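Local coordinates for protein exopolyphosphatase (PDB 3MDQ) that probably hydrolyses terminal phosphate groups from inorganic polyphosphate chains, as an exopolyphosphatase of the Ppx/GppA family with the actin-like ATPase fold, at residues F65-I68 with L69-A73; Q164-I167 with D168-V172. One frame throughout, in Å; residues are numbered along the deposited sequence.

Contact 1: residues F65-I68 with L69-A73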
loop_
_atom_site.group_PDB
_atom_site.type_symbol
_atom_site.label_atom_id
_atom_site.label_comp_id
_atom_site.label_asym_id
_atom_site.label_seq_id
_atom_site.Cartn_x
_atom_site.Cartn_y
_atom_site.Cartn_z
ATOM N N PHE A 65 -19.089 2.853 3.765
ATOM C CA PHE A 65 -18.681 1.459 3.800
ATOM C C PHE A 65 -19.629 0.621 4.663
ATOM O O PHE A 65 -19.943 -0.511 4.320
ATOM C CB PHE A 65 -17.250 1.328 4.356
ATOM C CG PHE A 65 -16.134 1.670 3.355
ATOM C CD1 PHE A 65 -16.377 2.225 2.085
ATOM C CD2 PHE A 65 -14.812 1.499 3.738
ATOM C CE1 PHE A 65 -15.306 2.505 1.201
ATOM C CE2 PHE A 65 -13.752 1.781 2.836
ATOM C CZ PHE A 65 -14.007 2.267 1.606
ATOM N N ARG A 66 -20.099 1.180 5.777
ATOM C CA ARG A 66 -21.040 0.470 6.641
ATOM C C ARG A 66 -22.329 0.152 5.867
ATOM O O ARG A 66 -22.840 -0.987 5.946
ATOM C CB ARG A 66 -21.322 1.290 7.892
ATOM C CG ARG A 66 -22.434 0.734 8.783
ATOM C CD ARG A 66 -22.047 -0.487 9.586
ATOM N NE ARG A 66 -23.204 -1.328 9.900
ATOM C CZ ARG A 66 -23.460 -1.961 11.047
ATOM N NH1 ARG A 66 -22.772 -1.742 12.156
ATOM N NH2 ARG A 66 -24.504 -2.768 11.094
ATOM N N VAL A 67 -22.827 1.108 5.073
ATOM C CA VAL A 67 -23.996 0.815 4.252
ATOM C C VAL A 67 -23.726 -0.365 3.326
ATOM O O VAL A 67 -24.547 -1.239 3.178
ATOM C CB VAL A 67 -24.453 2.025 3.406
ATOM C CG1 VAL A 67 -25.529 1.586 2.398
ATOM C CG2 VAL A 67 -24.981 3.148 4.311
ATOM N N ILE A 68 -22.579 -0.348 2.652
ATOM C CA ILE A 68 -22.268 -1.417 1.687
ATOM C C ILE A 68 -22.148 -2.775 2.401
ATOM O O ILE A 68 -22.641 -3.790 1.926
ATOM C CB ILE A 68 -20.982 -1.104 0.890
ATOM C CG1 ILE A 68 -21.147 0.155 0.043
ATOM C CG2 ILE A 68 -20.620 -2.314 0.021
ATOM C CD1 ILE A 68 -19.879 0.767 -0.463
ATOM N N LEU A 69 -21.525 -2.788 3.568
ATOM C CA LEU A 69 -21.442 -4.019 4.371
ATOM C C LEU A 69 -22.839 -4.566 4.683
ATOM O O LEU A 69 -23.121 -5.763 4.563
ATOM C CB LEU A 69 -20.675 -3.735 5.671
ATOM C CG LEU A 69 -19.190 -3.584 5.514
ATOM C CD1 LEU A 69 -18.584 -2.976 6.830
ATOM C CD2 LEU A 69 -18.502 -4.939 5.219
ATOM N N ASP A 70 -23.709 -3.680 5.138
ATOM C CA ASP A 70 -25.058 -4.054 5.471
ATOM C C ASP A 70 -25.848 -4.530 4.254
ATOM O O ASP A 70 -26.636 -5.491 4.341
ATOM C CB ASP A 70 -25.790 -2.878 6.158
ATOM C CG ASP A 70 -25.239 -2.592 7.558
ATOM O OD1 ASP A 70 -24.812 -3.590 8.218
ATOM O OD2 ASP A 70 -25.212 -1.407 7.972
ATOM N N GLU A 71 -25.617 -3.878 3.118
ATOM C CA GLU A 71 -26.305 -4.257 1.864
ATOM C C GLU A 71 -25.887 -5.650 1.391
ATOM O O GLU A 71 -26.571 -6.232 0.555
ATOM C CB GLU A 71 -26.022 -3.235 0.769
ATOM C CG GLU A 71 -26.875 -2.038 0.901
ATOM C CD GLU A 71 -26.483 -0.836 0.040
ATOM O OE1 GLU A 71 -25.359 -0.800 -0.503
ATOM O OE2 GLU A 71 -27.326 0.085 -0.034
ATOM N N HIS A 72 -24.768 -6.177 1.914
ATOM C CA HIS A 72 -24.285 -7.515 1.575
ATOM C C HIS A 72 -24.387 -8.464 2.766
ATOM O O HIS A 72 -23.800 -9.559 2.770
ATOM C CB HIS A 72 -22.861 -7.428 1.004
ATOM C CG HIS A 72 -22.821 -6.801 -0.345
ATOM N ND1 HIS A 72 -22.749 -5.438 -0.526
ATOM C CD2 HIS A 72 -22.918 -7.341 -1.589
ATOM C CE1 HIS A 72 -22.781 -5.167 -1.821
ATOM N NE2 HIS A 72 -22.836 -6.303 -2.484
ATOM N N ALA A 73 -25.150 -8.066 3.786
ATOM C CA ALA A 73 -25.373 -8.904 4.968
ATOM C C ALA A 73 -24.106 -9.458 5.590
ATOM O O ALA A 73 -24.065 -10.619 6.038
ATOM C CB ALA A 73 -26.345 -10.049 4.626
#
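The carbonyl oxygen Ile68 O is gripped by two donors of one residue near the end of a helix. The ring nitrogen of His72 does most of the work, with ND1 3.0 Å from Ile68 O and the N-H pointing almost straight at it (166°). The backbone N of the same histidine adds a weak second bond. Because the oxygen lies in the imidazole plane, the ring is met at its edge, and the bond helps to set the rotation of the ring; CG2 of Ile68 runs alongside, 3.8 Å from His72 ND1. A side chain thus shares with the backbone the satisfaction of a carbonyl near the helix terminus, where regular i to i+4 bonds run out. The termination itself is a Schellman motif: Ala73, with positive phi, is its C-prime residue, Val74 N returns to Leu69 O, and Ala73 N bonds to Asp70 O at 3.0 Å.

One turn back, Arg66 holds the Asp70 carboxylate through NE and one terminal nitrogen, one to each oxygen, in an i to i+4 salt bridge. NE of Arg66 approaches Asp70 OD2 at 2.8 Å, and NH2 of Arg66 reaches Asp70 OD1 at 3.0 Å, both on the syn side, although the two planes stand 56° apart. Arg66 CG lies opposite the backbone N (chi1 172°) and the chain bends at chi2, which turns the guanidinium edge toward the Asp70 carboxylate. A methionine in place of this arginine would probably leave the Asp70 carboxylate without its charged mate and the carbonyl of Val102, bonded to Arg66 NH1, without that donor. Beyond, CG1 of Val67 touches the Glu71 carboxylate at OE2, 3.4 Å away.

The inner side of helix 52-71 lies on the N-terminal mixed sheet: Phe65 packs on strands 5-11, 15-24 and 27-37, Ile68 on 15-24 and 27-37, and Leu69 on Ile9.

Contact 2: residues Q164-I167 with D168-V172. With SO4 (sulfate ion), chain G.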
loop_
_atom_site.group_PDB
_atom_site.type_symbol
_atom_site.label_atom_id
_atom_site.label_comp_id
_atom_site.label_asym_id
_atom_site.label_seq_id
_atom_site.Cartn_x
_atom_site.Cartn_y
_atom_site.Cartn_z
ATOM N N GLN A 164 3.114 10.585 1.747
ATOM C CA GLN A 164 2.585 11.819 2.367
ATOM C C GLN A 164 3.599 12.395 3.345
ATOM O O GLN A 164 3.790 13.619 3.405
ATOM C CB GLN A 164 1.238 11.542 3.064
ATOM C CG GLN A 164 0.589 12.776 3.719
ATOM C CD GLN A 164 0.035 13.722 2.678
ATOM O OE1 GLN A 164 -0.986 13.416 2.064
ATOM N NE2 GLN A 164 0.729 14.831 2.426
ATOM N N ARG A 165 4.254 11.527 4.120
ATOM C CA ARG A 165 5.300 12.002 5.027
ATOM C C ARG A 165 6.452 12.616 4.270
ATOM O O ARG A 165 6.935 13.664 4.669
ATOM C CB ARG A 165 5.838 10.867 5.901
ATOM C CG ARG A 165 4.823 10.246 6.830
ATOM C CD ARG A 165 5.568 9.202 7.718
ATOM N NE ARG A 165 4.669 8.484 8.595
ATOM C CZ ARG A 165 4.386 8.847 9.851
ATOM N NH1 ARG A 165 4.896 9.958 10.364
ATOM N NH2 ARG A 165 3.581 8.096 10.576
ATOM N N LEU A 166 6.886 11.986 3.186
ATOM C CA LEU A 166 8.038 12.464 2.425
ATOM C C LEU A 166 7.766 13.839 1.844
ATOM O O LEU A 166 8.617 14.733 1.996
ATOM C CB LEU A 166 8.411 11.506 1.313
ATOM C CG LEU A 166 8.900 10.121 1.766
ATOM C CD1 LEU A 166 9.221 9.272 0.551
ATOM C CD2 LEU A 166 10.071 10.193 2.771
ATOM N N ILE A 167 6.597 14.060 1.218
ATOM C CA ILE A 167 6.336 15.337 0.569
ATOM C C ILE A 167 6.025 16.444 1.595
ATOM O O ILE A 167 6.115 17.633 1.270
ATOM C CB ILE A 167 5.239 15.283 -0.508
ATOM C CG1 ILE A 167 3.863 14.945 0.066
ATOM C CG2 ILE A 167 5.641 14.283 -1.622
ATOM C CD1 ILE A 167 2.797 14.879 -0.941
ATOM N N ASP A 168 5.648 16.085 2.819
ATOM C CA ASP A 168 5.401 17.085 3.853
ATOM C C ASP A 168 6.640 17.451 4.611
ATOM O O ASP A 168 6.757 18.591 5.077
ATOM C CB ASP A 168 4.341 16.576 4.846
ATOM C CG ASP A 168 2.952 16.584 4.267
ATOM O OD1 ASP A 168 2.739 17.057 3.129
ATOM O OD2 ASP A 168 2.045 16.138 5.004
ATOM N N ARG A 169 7.561 16.508 4.782
ATOM C CA ARG A 169 8.757 16.768 5.563
ATOM C C ARG A 169 9.841 17.424 4.751
ATOM O O ARG A 169 10.670 18.160 5.330
ATOM C CB ARG A 169 9.262 15.494 6.225
ATOM C CG ARG A 169 9.912 14.540 5.360
ATOM C CD ARG A 169 9.894 13.103 6.017
ATOM N NE ARG A 169 10.072 13.152 7.477
ATOM C CZ ARG A 169 11.237 13.297 8.089
ATOM N NH1 ARG A 169 12.353 13.408 7.374
ATOM N NH2 ARG A 169 11.294 13.342 9.426
ATOM N N PHE A 170 9.817 17.194 3.431
ATOM C CA PHE A 170 10.787 17.744 2.507
ATOM C C PHE A 170 10.039 18.620 1.487
ATOM O O PHE A 170 8.856 18.383 1.202
ATOM C CB PHE A 170 11.524 16.651 1.779
ATOM C CG PHE A 170 12.291 15.704 2.674
ATOM C CD1 PHE A 170 13.372 16.168 3.415
ATOM C CD2 PHE A 170 11.961 14.401 2.775
ATOM C CE1 PHE A 170 14.096 15.299 4.236
ATOM C CE2 PHE A 170 12.667 13.544 3.642
ATOM C CZ PHE A 170 13.756 14.006 4.325
ATOM N N HIS A 171 10.711 19.642 0.990
ATOM C CA HIS A 171 10.182 20.444 -0.120
ATOM C C HIS A 171 10.729 19.893 -1.432
ATOM O O HIS A 171 11.874 20.194 -1.841
ATOM C CB HIS A 171 10.550 21.898 0.029
ATOM C CG HIS A 171 10.042 22.755 -1.090
ATOM N ND1 HIS A 171 10.522 24.027 -1.337
ATOM C CD2 HIS A 171 9.118 22.509 -2.051
ATOM C CE1 HIS A 171 9.892 24.533 -2.385
ATOM N NE2 HIS A 171 9.041 23.630 -2.840
ATOM N N VAL A 172 9.909 19.082 -2.108
ATOM C CA VAL A 172 10.257 18.562 -3.417
ATOM C C VAL A 172 9.640 19.524 -4.424
ATOM O O VAL A 172 8.471 19.870 -4.323
ATOM C CB VAL A 172 9.655 17.172 -3.630
ATOM C CG1 VAL A 172 10.072 16.645 -4.993
ATOM C CG2 VAL A 172 10.102 16.224 -2.448
HETATM S S SO4 G . 7.942 24.548 -6.281
HETATM O O1 SO4 G . 8.825 25.540 -5.653
HETATM O O2 SO4 G . 7.609 23.622 -5.180
HETATM O O3 SO4 G . 8.566 23.971 -7.425
HETATM O O4 SO4 G . 6.704 25.187 -6.739
HETATM O O HOH W 1 7.115 18.613 -1.301
HETATM O O HOH W 2 3.107 19.074 0.927
#
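The C-terminal end of the short helix 163-169 and its exit into an extended segment form this contact, where backbone bonds, a weak side-chain pair and water accompany the exit from the helix. Gln164 and Asp168, one turn apart, meet through their polar ends: NE2 of Gln164 makes a weak hydrogen bond to OD1 of Asp168 at 3.1 Å, with the amide and carboxylate planes turned 39° from each other. Gln164 CG sits opposite the backbone N (chi1 -179°) and a bend at chi2 carries the amide back over the following turn. A water bonded to Asp168 OD1 at 3.0 Å gives that oxygen a second donor.

Regular helical bonding continues to Phe170, whose N donates to Leu166 O at 3.1 Å. Phe170 is also the first residue to leave helical backbone angles, and from there the chain runs out extended. A second water spans this exit: it donates to Ile167 O at 2.9 Å and accepts from Val172 N, joining the last turn to the departing extended loop. The helix follows strand 153-159, an outermost strand of the second mixed sheet in this actin-like fold.

On the other side of the turn, CD2 of Leu166 touches CE2 of Phe170 at 4.3 Å, while CG of Arg169 lies over one face of the same ring, towards its rim. Tyr187 of helix 178-191 meets the Phe170 ring edge-to-face. Arg165 points away, its NE bonded to Gly141 O and its NH2 salt-bridged to Glu160. Further along, the edge of the His171 ring presents NE2 to O2 of a sulfate ion, likely to have come from the crystallisation medium, at 2.7 Å and 166°; Asp174 N bonds the same ion.

Following the chain from the N terminus, strands 5-11, 15-24 and 27-37 come first, and helix 52-71 then packs against them; contact 1 lies at its C-terminal end, just before strand 76-81 enters the same sheet. Contact 2 comes much later, after strands 133-138, 143-148 and 153-159 of the second sheet, at the end of helix 163-169 and ahead of helix 178-191. Each contact is local and closes no long loop. They stand in series, neither nested nor crossed. The centres of contact 1 and contact 2 are about 36 Å apart, and their nearest atoms about 17 Å. Contact 1 belongs with the first sheet; contact 2 joins its helix to helices 178-191 and 267-286.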